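Local coordinates for protein E (Haemophilus influenzae, PDB 3ZH5) that acts as a multifunctional surface adhesin that binds host epithelial cells and the host proteins vitronectin, laminin and plasminogen, aiding serum resistance and immune evasion, at residues P8-I17 with V23-S31; Q40-L50 with R65-A76. All coordinates share one frame; numbering follows the deposited sequence.

Contact 1. Residues P8-I17 with V23-S31; sequences PPTDVRSGYI and VNYYIDSES
The N-terminal beta hairpin, in which strand 16-19 lies antiparallel to strand 25-34, is paired here through Tyr16-Asp28 and Ile17-Ile27 and is preceded by the loop that leads into Tyr16. Ile17 and Ile27 form the hydrogen-bonded pair: Ile17 N gives to Ile27 O at 3.0 Å and Ile27 N to Ile17 O at 2.9 Å, while their beta carbons meet on the face that carries Ile27 onto helix 115-128. Tyr16 and Asp28 are the adjoining non-hydrogen-bonded pair on the other face. The Asp28 carboxylate is stacked on the Tyr16 ring, the two planes 20° apart and OD1 displaced toward the rim. With CG trans to its own nitrogen (chi1 167°), Asp28 lies across this ring, and its OD2 continues to a salt bridge with Arg68; OD1 meanwhile accepts from Glu30 N in an Asx turn. The edge of the Tyr16 ring faces Tyr26 CB, and Val12 CG1 packs against Tyr26 CE2 at 3.8 Å. Farther along, Pro8 CB rests on Asn24 OD1 at 3.2 Å. Two waters bridge Pro9 O and Asn24 OD1, each with more acceptors around it than protons to give; one is also hydrogen-bonded through its oxygen to Tyr26 OH at 2.6 Å, a hydroxyl also hydrogen-bonded to Arg18. The polar link between Pro9 and Asn24 therefore runs through water, whereas the strands are joined by direct backbone bonds.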
loop_
_atom_site.group_PDB
_atom_site.type_symbol
_atom_site.label_atom_id
_atom_site.label_comp_id
_atom_site.label_asym_id
_atom_site.label_seq_id
_atom_site.Cartn_x
_atom_site.Cartn_y
_atom_site.Cartn_z
ATOM N N PRO A 8 -15.879 3.594 1.905
ATOM C CA PRO A 8 -14.757 3.573 0.960
ATOM C C PRO A 8 -15.228 3.671 -0.481
ATOM O O PRO A 8 -16.132 2.919 -0.868
ATOM C CB PRO A 8 -14.130 2.205 1.203
ATOM C CG PRO A 8 -14.473 1.865 2.606
ATOM C CD PRO A 8 -15.747 2.563 2.952
ATOM N N PRO A 9 -14.605 4.550 -1.281
ATOM C CA PRO A 9 -15.094 4.754 -2.647
ATOM C C PRO A 9 -15.067 3.477 -3.479
ATOM O O PRO A 9 -14.143 2.659 -3.351
ATOM C CB PRO A 9 -14.134 5.784 -3.238
ATOM C CG PRO A 9 -13.215 6.231 -2.094
ATOM C CD PRO A 9 -13.289 5.178 -1.046
ATOM N N THR A 10 -16.096 3.316 -4.310
ATOM C CA THR A 10 -16.174 2.198 -5.228
ATOM C C THR A 10 -15.516 2.544 -6.543
ATOM O O THR A 10 -14.897 1.695 -7.178
ATOM C CB THR A 10 -17.637 1.837 -5.571
ATOM O OG1 THR A 10 -18.457 1.921 -4.400
ATOM C CG2 THR A 10 -17.700 0.437 -6.165
ATOM N N ASP A 11 -15.676 3.791 -6.970
ATOM C CA ASP A 11 -14.960 4.279 -8.143
ATOM C C ASP A 11 -13.469 4.454 -7.839
ATOM O O ASP A 11 -13.098 5.076 -6.842
ATOM C CB ASP A 11 -15.555 5.600 -8.617
ATOM C CG ASP A 11 -16.956 5.443 -9.182
ATOM O OD1 ASP A 11 -17.337 4.302 -9.553
ATOM O OD2 ASP A 11 -17.667 6.471 -9.267
ATOM N N VAL A 12 -12.624 3.907 -8.710
ATOM C CA VAL A 12 -11.179 3.912 -8.501
ATOM C C VAL A 12 -10.492 5.119 -9.152
ATOM O O VAL A 12 -10.631 5.371 -10.355
ATOM C CB VAL A 12 -10.566 2.618 -9.075
ATOM C CG1 VAL A 12 -9.091 2.541 -8.794
ATOM C CG2 VAL A 12 -11.308 1.408 -8.522
ATOM N N ARG A 13 -9.760 5.868 -8.336
ATOM C CA ARG A 13 -8.898 6.948 -8.802
ATOM C C ARG A 13 -7.892 6.459 -9.848
ATOM O O ARG A 13 -7.261 5.409 -9.702
ATOM C CB ARG A 13 -8.173 7.538 -7.593
ATOM C CG ARG A 13 -7.081 8.550 -7.881
ATOM C CD ARG A 13 -7.651 9.933 -8.075
ATOM N NE ARG A 13 -8.453 10.381 -6.938
ATOM C CZ ARG A 13 -7.972 11.023 -5.875
ATOM N NH1 ARG A 13 -6.673 11.297 -5.768
ATOM N NH2 ARG A 13 -8.800 11.391 -4.909
ATOM N N SER A 14 -7.753 7.230 -10.914
ATOM C CA SER A 14 -6.800 6.914 -11.973
ATOM C C SER A 14 -5.401 6.637 -11.429
ATOM O O SER A 14 -4.862 7.376 -10.591
ATOM C CB SER A 14 -6.785 8.036 -13.036
ATOM O OG SER A 14 -5.466 8.494 -13.284
ATOM N N GLY A 15 -4.817 5.554 -11.927
ATOM C CA GLY A 15 -3.522 5.088 -11.504
ATOM C C GLY A 15 -3.503 4.130 -10.323
ATOM O O GLY A 15 -2.460 3.565 -10.011
ATOM N N TYR A 16 -4.627 3.948 -9.643
ATOM C CA TYR A 16 -4.663 3.025 -8.503
ATOM C C TYR A 16 -5.115 1.672 -9.022
ATOM O O TYR A 16 -6.038 1.578 -9.806
ATOM C CB TYR A 16 -5.596 3.537 -7.406
ATOM C CG TYR A 16 -4.992 4.706 -6.675
ATOM C CD1 TYR A 16 -4.936 5.962 -7.267
ATOM C CD2 TYR A 16 -4.451 4.547 -5.403
ATOM C CE1 TYR A 16 -4.351 7.040 -6.609
ATOM C CE2 TYR A 16 -3.858 5.614 -4.736
ATOM C CZ TYR A 16 -3.814 6.859 -5.342
ATOM O OH TYR A 16 -3.237 7.928 -4.689
ATOM N N ILE A 17 -4.425 0.637 -8.593
ATOM C CA ILE A 17 -4.646 -0.684 -9.048
ATOM C C ILE A 17 -5.268 -1.445 -7.868
ATOM O O ILE A 17 -4.651 -1.593 -6.812
ATOM C CB ILE A 17 -3.371 -1.369 -9.466
ATOM C CG1 ILE A 17 -2.595 -0.549 -10.530
ATOM C CG2 ILE A 17 -3.691 -2.769 -9.987
ATOM C CD1 ILE A 17 -1.311 -1.231 -10.944
ATOM N N VAL A 23 -11.093 -5.174 -1.934
ATOM C CA VAL A 23 -11.470 -4.149 -2.915
ATOM C C VAL A 23 -11.053 -2.739 -2.450
ATOM O O VAL A 23 -11.138 -1.773 -3.211
ATOM C CB VAL A 23 -12.967 -4.181 -3.269
ATOM C CG1 VAL A 23 -13.341 -5.554 -3.866
ATOM C CG2 VAL A 23 -13.832 -3.864 -2.057
ATOM N N ASN A 24 -10.582 -2.618 -1.217
ATOM C CA ASN A 24 -10.090 -1.320 -0.720
ATOM C C ASN A 24 -8.591 -1.229 -0.577
ATOM O O ASN A 24 -8.111 -0.295 0.037
ATOM C CB ASN A 24 -10.748 -0.997 0.617
ATOM C CG ASN A 24 -12.243 -0.848 0.458
ATOM O OD1 ASN A 24 -12.673 -0.120 -0.439
ATOM N ND2 ASN A 24 -13.043 -1.583 1.254
ATOM N N TYR A 25 -7.875 -2.209 -1.100
ATOM C CA TYR A 25 -6.415 -2.193 -1.017
ATOM C C TYR A 25 -5.917 -1.943 -2.430
ATOM O O TYR A 25 -6.358 -2.631 -3.358
ATOM C CB TYR A 25 -5.912 -3.549 -0.511
ATOM C CG TYR A 25 -4.481 -3.544 -0.015
ATOM C CD1 TYR A 25 -3.446 -3.374 -0.894
ATOM C CD2 TYR A 25 -4.177 -3.738 1.333
ATOM C CE1 TYR A 25 -2.120 -3.359 -0.457
ATOM C CE2 TYR A 25 -2.870 -3.742 1.785
ATOM C CZ TYR A 25 -1.840 -3.554 0.886
ATOM O OH TYR A 25 -0.527 -3.537 1.310
ATOM N N TYR A 26 -5.036 -0.966 -2.603
ATOM C CA TYR A 26 -4.577 -0.570 -3.941
ATOM C C TYR A 26 -3.054 -0.380 -4.020
ATOM O O TYR A 26 -2.382 -0.141 -3.014
ATOM C CB TYR A 26 -5.179 0.787 -4.333
ATOM C CG TYR A 26 -6.675 0.876 -4.303
ATOM C CD1 TYR A 26 -7.359 1.120 -3.110
ATOM C CD2 TYR A 26 -7.421 0.728 -5.472
ATOM C CE1 TYR A 26 -8.778 1.199 -3.081
ATOM C CE2 TYR A 26 -8.821 0.811 -5.445
ATOM C CZ TYR A 26 -9.479 1.070 -4.258
ATOM O OH TYR A 26 -10.882 1.135 -4.251
ATOM N N ILE A 27 -2.518 -0.492 -5.222
ATOM C CA ILE A 27 -1.149 -0.014 -5.512
ATOM C C ILE A 27 -1.289 1.370 -6.111
ATOM O O ILE A 27 -2.131 1.576 -6.972
ATOM C CB ILE A 27 -0.475 -0.867 -6.581
ATOM C CG1 ILE A 27 -0.245 -2.279 -6.058
ATOM C CG2 ILE A 27 0.841 -0.211 -7.087
ATOM C CD1 ILE A 27 -0.020 -3.243 -7.148
ATOM N N ASP A 28 -0.512 2.338 -5.639
ATOM C CA ASP A 28 -0.569 3.652 -6.233
ATOM C C ASP A 28 0.455 3.595 -7.344
ATOM O O ASP A 28 1.685 3.566 -7.108
ATOM C CB ASP A 28 -0.334 4.742 -5.188
ATOM C CG ASP A 28 -0.079 6.128 -5.794
ATOM O OD1 ASP A 28 -0.155 6.298 -7.037
ATOM O OD2 ASP A 28 0.149 7.077 -4.994
ATOM N N SER A 29 -0.065 3.543 -8.574
ATOM C CA SER A 29 0.757 3.268 -9.746
ATOM C C SER A 29 1.800 4.378 -9.950
ATOM O O SER A 29 2.920 4.120 -10.388
ATOM C CB SER A 29 -0.134 3.118 -10.979
ATOM O OG SER A 29 0.540 2.429 -11.996
ATOM N N GLU A 30 1.431 5.591 -9.569
ATOM C CA GLU A 30 2.257 6.770 -9.807
ATOM C C GLU A 30 3.507 6.747 -8.934
ATOM O O GLU A 30 4.556 7.299 -9.323
ATOM C CB GLU A 30 1.443 8.035 -9.523
ATOM C CG GLU A 30 2.120 9.351 -9.909
ATOM C CD GLU A 30 3.176 9.789 -8.896
ATOM O OE1 GLU A 30 3.170 9.242 -7.764
ATOM O OE2 GLU A 30 4.018 10.661 -9.238
ATOM N N SER A 31 3.382 6.110 -7.775
ATOM C CA SER A 31 4.457 6.017 -6.780
ATOM C C SER A 31 5.561 4.996 -7.064
ATOM O O SER A 31 6.583 4.962 -6.347
ATOM C CB SER A 31 3.819 5.666 -5.423
ATOM O OG SER A 31 3.514 4.291 -5.313
HETATM O O HOH W 1 -11.788 1.936 -1.949
HETATM O O HOH W 2 -14.110 -0.157 -2.995
#

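Contact 2. Residues Q40-L50 with R65-A76; sequences QIVHFDAVVNL and RSVRQYKILNCA. With EDO (1,2-ethanediol), chain C.
Strands 41-50 and 66-74 run antiparallel, their axes 4.5 Å apart at closest approach with N-to-C directions at 155°, and paired backbone bonds continue from Val42-Leu73 to Val48-Val67, with Cys75 N to Gln40 O and Leu50 N to Arg65 O beyond them. On the face of His43, Asp45 and Val47, His43 ND1 and Tyr70 OH share a nearly straight hydrogen bond of 2.6 Å that enters the imidazole edge in its plane. Ile72 CG1 sits 3.7 Å from the His43 ring centroid, squarely over one face. At the other ring nitrogen, His43 NE2 donates to O2 of a 1,2-ethanediol, probably a crystallisation additive, at 2.7 Å, so the ring is gripped at both nitrogens. Next along, Arg68 NH1 reaches the anti lone pair of Asp45 OD2 at 2.9 Å in a salt bridge; a bend at chi3 (-78°) folds the guanidinium back over Val47 CG2, and NH1 has a second carboxylate partner in Asp28. These are central strands of the antiparallel sheet, flanked by strands 25-34 and 79-88, and their opposite face receives helix 115-128. There Lys71 CB lies over the Phe44 ring, 3.8 Å from its centroid, while Leu73 CB comes to the ring edge at 4.0 Å from Phe44 CE1. Lys71 NZ leads away to Gln82. Cys75, whose CB touches Gln40 OE1, ties this end of the strand to Cys124 of the helix by a disulfide.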
loop_
_atom_site.group_PDB
_atom_site.type_symbol
_atom_site.label_atom_id
_atom_site.label_comp_id
_atom_site.label_asym_id
_atom_site.label_seq_id
_atom_site.Cartn_x
_atom_site.Cartn_y
_atom_site.Cartn_z
ATOM N N GLN A 40 15.237 -5.562 -10.640
ATOM C CA GLN A 40 14.238 -6.491 -10.092
ATOM C C GLN A 40 13.630 -5.933 -8.805
ATOM O O GLN A 40 12.638 -6.454 -8.287
ATOM C CB GLN A 40 14.876 -7.872 -9.849
ATOM C CG GLN A 40 15.005 -8.749 -11.120
ATOM C CD GLN A 40 13.639 -9.244 -11.630
ATOM O OE1 GLN A 40 12.765 -8.440 -11.953
ATOM N NE2 GLN A 40 13.447 -10.570 -11.664
ATOM N N ILE A 41 14.209 -4.839 -8.298
ATOM C CA ILE A 41 13.773 -4.291 -7.036
ATOM C C ILE A 41 12.849 -3.109 -7.302
ATOM O O ILE A 41 13.200 -2.209 -8.048
ATOM C CB ILE A 41 14.996 -3.906 -6.148
ATOM C CG1 ILE A 41 15.668 -5.183 -5.641
ATOM C CG2 ILE A 41 14.548 -3.105 -4.931
ATOM C CD1 ILE A 41 16.826 -4.933 -4.708
ATOM N N VAL A 42 11.619 -3.140 -6.775
ATOM C CA VAL A 42 10.687 -2.063 -7.063
ATOM C C VAL A 42 10.122 -1.497 -5.812
ATOM O O VAL A 42 9.624 -2.240 -4.976
ATOM C CB VAL A 42 9.489 -2.554 -7.960
ATOM C CG1 VAL A 42 8.614 -1.392 -8.366
ATOM C CG2 VAL A 42 10.003 -3.289 -9.186
ATOM N N HIS A 43 10.112 -0.171 -5.729
ATOM C CA HIS A 43 9.520 0.547 -4.601
ATOM C C HIS A 43 8.136 1.058 -4.981
ATOM O O HIS A 43 7.920 1.560 -6.108
ATOM C CB HIS A 43 10.347 1.769 -4.157
ATOM C CG HIS A 43 11.749 1.484 -3.690
ATOM N ND1 HIS A 43 12.354 2.231 -2.718
ATOM C CD2 HIS A 43 12.670 0.579 -4.093
ATOM C CE1 HIS A 43 13.580 1.777 -2.500
ATOM N NE2 HIS A 43 13.784 0.760 -3.314
ATOM N N PHE A 44 7.184 0.959 -4.057
ATOM C CA PHE A 44 5.823 1.455 -4.315
ATOM C C PHE A 44 5.040 1.751 -3.066
ATOM O O PHE A 44 5.331 1.176 -2.029
ATOM C CB PHE A 44 5.037 0.459 -5.174
ATOM C CG PHE A 44 4.690 -0.833 -4.487
ATOM C CD1 PHE A 44 5.561 -1.901 -4.494
ATOM C CD2 PHE A 44 3.448 -1.007 -3.915
ATOM C CE1 PHE A 44 5.210 -3.106 -3.893
ATOM C CE2 PHE A 44 3.102 -2.211 -3.307
ATOM C CZ PHE A 44 3.999 -3.251 -3.300
ATOM N N ASP A 45 4.033 2.627 -3.147
ATOM C CA ASP A 45 3.057 2.769 -2.054
ATOM C C ASP A 45 1.851 1.848 -2.205
ATOM O O ASP A 45 1.242 1.772 -3.247
ATOM C CB ASP A 45 2.536 4.190 -1.926
ATOM C CG ASP A 45 3.599 5.178 -1.484
ATOM O OD1 ASP A 45 4.672 4.753 -0.973
ATOM O OD2 ASP A 45 3.336 6.393 -1.612
ATOM N N ALA A 46 1.502 1.148 -1.137
ATOM C CA ALA A 46 0.191 0.504 -1.066
ATOM C C ALA A 46 -0.708 1.528 -0.387
ATOM O O ALA A 46 -0.255 2.236 0.512
ATOM C CB ALA A 46 0.273 -0.766 -0.265
ATOM N N VAL A 47 -1.990 1.602 -0.786
ATOM C CA VAL A 47 -2.904 2.587 -0.205
ATOM C C VAL A 47 -4.184 1.861 0.164
ATOM O O VAL A 47 -4.744 1.203 -0.682
ATOM C CB VAL A 47 -3.233 3.707 -1.185
ATOM C CG1 VAL A 47 -4.354 4.544 -0.682
ATOM C CG2 VAL A 47 -1.978 4.589 -1.382
ATOM N N VAL A 48 -4.601 1.961 1.419
ATOM C CA VAL A 48 -5.821 1.281 1.891
ATOM C C VAL A 48 -6.866 2.280 2.292
ATOM O O VAL A 48 -6.617 3.091 3.170
ATOM C CB VAL A 48 -5.550 0.407 3.129
ATOM C CG1 VAL A 48 -6.795 -0.311 3.547
ATOM C CG2 VAL A 48 -4.436 -0.588 2.846
ATOM N N ASN A 49 -8.047 2.223 1.669
ATOM C CA ASN A 49 -9.162 3.022 2.143
ATOM C C ASN A 49 -9.867 2.249 3.259
ATOM O O ASN A 49 -10.243 1.086 3.080
ATOM C CB ASN A 49 -10.110 3.360 0.995
ATOM C CG ASN A 49 -9.502 4.304 0.013
ATOM O OD1 ASN A 49 -8.585 5.052 0.352
ATOM N ND2 ASN A 49 -10.010 4.303 -1.215
ATOM N N LEU A 50 -10.020 2.893 4.414
ATOM C CA LEU A 50 -10.473 2.228 5.637
ATOM C C LEU A 50 -11.982 2.103 5.751
ATOM O O LEU A 50 -12.724 2.918 5.208
ATOM C CB LEU A 50 -9.971 2.981 6.872
ATOM C CG LEU A 50 -8.460 3.055 7.055
ATOM C CD1 LEU A 50 -8.154 3.985 8.208
ATOM C CD2 LEU A 50 -7.882 1.681 7.285
ATOM N N ARG A 65 -8.937 8.303 7.175
ATOM C CA ARG A 65 -9.748 7.565 6.202
ATOM C C ARG A 65 -8.938 6.639 5.300
ATOM O O ARG A 65 -9.489 5.725 4.690
ATOM C CB ARG A 65 -10.556 8.534 5.334
ATOM C CG ARG A 65 -11.598 9.290 6.127
ATOM C CD ARG A 65 -12.454 10.191 5.265
ATOM N NE ARG A 65 -13.263 11.056 6.111
ATOM C CZ ARG A 65 -14.510 11.423 5.843
ATOM N NH1 ARG A 65 -15.116 11.017 4.734
ATOM N NH2 ARG A 65 -15.158 12.210 6.692
ATOM N N SER A 66 -7.636 6.861 5.187
ATOM C CA SER A 66 -6.813 5.923 4.427
ATOM C C SER A 66 -5.418 5.809 5.031
ATOM O O SER A 66 -5.033 6.591 5.892
ATOM C CB SER A 66 -6.738 6.338 2.942
ATOM O OG SER A 66 -6.017 7.577 2.770
ATOM N N VAL A 67 -4.688 4.792 4.596
ATOM C CA VAL A 67 -3.324 4.573 5.023
ATOM C C VAL A 67 -2.477 4.428 3.787
ATOM O O VAL A 67 -2.868 3.785 2.836
ATOM C CB VAL A 67 -3.221 3.271 5.815
ATOM C CG1 VAL A 67 -1.877 3.178 6.500
ATOM C CG2 VAL A 67 -4.333 3.223 6.835
ATOM N N ARG A 68 -1.296 5.021 3.795
ATOM C CA ARG A 68 -0.356 4.828 2.720
ATOM C C ARG A 68 0.866 4.119 3.298
ATOM O O ARG A 68 1.441 4.566 4.289
ATOM C CB ARG A 68 0.005 6.212 2.168
ATOM C CG ARG A 68 0.936 6.251 0.978
ATOM C CD ARG A 68 1.016 7.675 0.425
ATOM N NE ARG A 68 -0.122 8.118 -0.395
ATOM C CZ ARG A 68 -0.266 7.838 -1.687
ATOM N NH1 ARG A 68 0.630 7.082 -2.309
ATOM N NH2 ARG A 68 -1.295 8.303 -2.359
ATOM N N GLN A 69 1.281 3.020 2.683
ATOM C CA GLN A 69 2.418 2.266 3.186
ATOM C C GLN A 69 3.460 2.089 2.120
ATOM O O GLN A 69 3.175 1.585 1.041
ATOM C CB GLN A 69 1.990 0.903 3.665
ATOM C CG GLN A 69 1.156 0.995 4.912
ATOM C CD GLN A 69 0.791 -0.349 5.457
ATOM O OE1 GLN A 69 0.281 -1.215 4.748
ATOM N NE2 GLN A 69 1.038 -0.526 6.732
ATOM N N TYR A 70 4.672 2.496 2.453
ATOM C CA TYR A 70 5.808 2.362 1.561
ATOM C C TYR A 70 6.323 0.951 1.575
ATOM O O TYR A 70 6.744 0.429 2.641
ATOM C CB TYR A 70 6.894 3.285 2.055
ATOM C CG TYR A 70 8.047 3.536 1.086
ATOM C CD1 TYR A 70 8.817 2.491 0.596
ATOM C CD2 TYR A 70 8.350 4.816 0.678
ATOM C CE1 TYR A 70 9.870 2.737 -0.308
ATOM C CE2 TYR A 70 9.382 5.067 -0.214
ATOM C CZ TYR A 70 10.148 4.023 -0.695
ATOM O OH TYR A 70 11.187 4.313 -1.612
ATOM N N LYS A 71 6.304 0.321 0.416
ATOM C CA LYS A 71 6.807 -1.047 0.248
ATOM C C LYS A 71 8.029 -1.105 -0.670
ATOM O O LYS A 71 8.138 -0.295 -1.587
ATOM C CB LYS A 71 5.715 -1.921 -0.393
ATOM C CG LYS A 71 4.401 -1.887 0.358
ATOM C CD LYS A 71 4.496 -2.585 1.726
ATOM C CE LYS A 71 3.083 -2.902 2.217
ATOM N NZ LYS A 71 3.043 -3.361 3.608
ATOM N N ILE A 72 8.860 -2.137 -0.483
ATOM C CA ILE A 72 9.902 -2.462 -1.404
ATOM C C ILE A 72 9.767 -3.930 -1.703
ATOM O O ILE A 72 9.772 -4.796 -0.784
ATOM C CB ILE A 72 11.326 -2.191 -0.829
ATOM C CG1 ILE A 72 11.505 -0.709 -0.485
ATOM C CG2 ILE A 72 12.374 -2.700 -1.804
ATOM C CD1 ILE A 72 12.741 -0.375 0.316
ATOM N N LEU A 73 9.625 -4.200 -3.000
ATOM C CA LEU A 73 9.510 -5.550 -3.519
ATOM C C LEU A 73 10.735 -5.998 -4.294
ATOM O O LEU A 73 11.187 -5.318 -5.214
ATOM C CB LEU A 73 8.236 -5.656 -4.400
ATOM C CG LEU A 73 8.053 -6.935 -5.208
ATOM C CD1 LEU A 73 7.692 -8.048 -4.234
ATOM C CD2 LEU A 73 6.933 -6.735 -6.272
ATOM N N ASN A 74 11.233 -7.186 -3.971
ATOM C CA ASN A 74 12.188 -7.873 -4.814
ATOM C C ASN A 74 11.516 -8.958 -5.691
ATOM O O ASN A 74 11.082 -9.986 -5.186
ATOM C CB ASN A 74 13.282 -8.484 -3.955
ATOM C CG ASN A 74 14.422 -9.026 -4.776
ATOM O OD1 ASN A 74 14.380 -9.004 -6.009
ATOM N ND2 ASN A 74 15.468 -9.464 -4.109
ATOM N N CYS A 75 11.445 -8.722 -6.994
ATOM C CA CYS A 75 10.730 -9.604 -7.922
ATOM C C CYS A 75 11.431 -10.935 -8.118
ATOM O O CYS A 75 10.826 -11.882 -8.616
ATOM C CB CYS A 75 10.513 -8.928 -9.296
ATOM S SG CYS A 75 9.360 -7.582 -9.196
ATOM N N ALA A 76 12.700 -11.026 -7.742
ATOM C CA ALA A 76 13.451 -12.272 -7.943
ATOM C C ALA A 76 13.115 -13.343 -6.866
ATOM O O ALA A 76 13.204 -14.543 -7.115
ATOM C CB ALA A 76 14.942 -11.988 -7.951
HETATM C C1 EDO C . 16.714 -1.625 -1.673
HETATM O O1 EDO C . 17.335 -2.865 -1.287
HETATM C C2 EDO C . 17.156 -1.218 -3.080
HETATM O O2 EDO C . 16.163 -0.399 -3.741
#

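Overall arrangement
Contacts 1 and 2 follow one another along the chain and belong to one antiparallel sheet, with strand 25-34 of the first pairing with strand 41-50 of the second; their centres are about 12 Å apart. The polar junction is Arg68 NH1, which lies 2.7 Å from Asp28 OD2 and thereby bridges the acidic residues of both contacts. Nearby, Ser31 OG and Asp45 N are 2.8 Å apart, a probable hydrogen bond. Packing supplements these links: Tyr25 OH approaches Ala46 CB, and Pro8 CG meets Leu50 O at 3.3 Å. On the face opposite Asp28 and Arg68, helix 115-128 receives Tyr25 and Ile27 from contact 1 and Val42, Phe44 and Leu73 from contact 2.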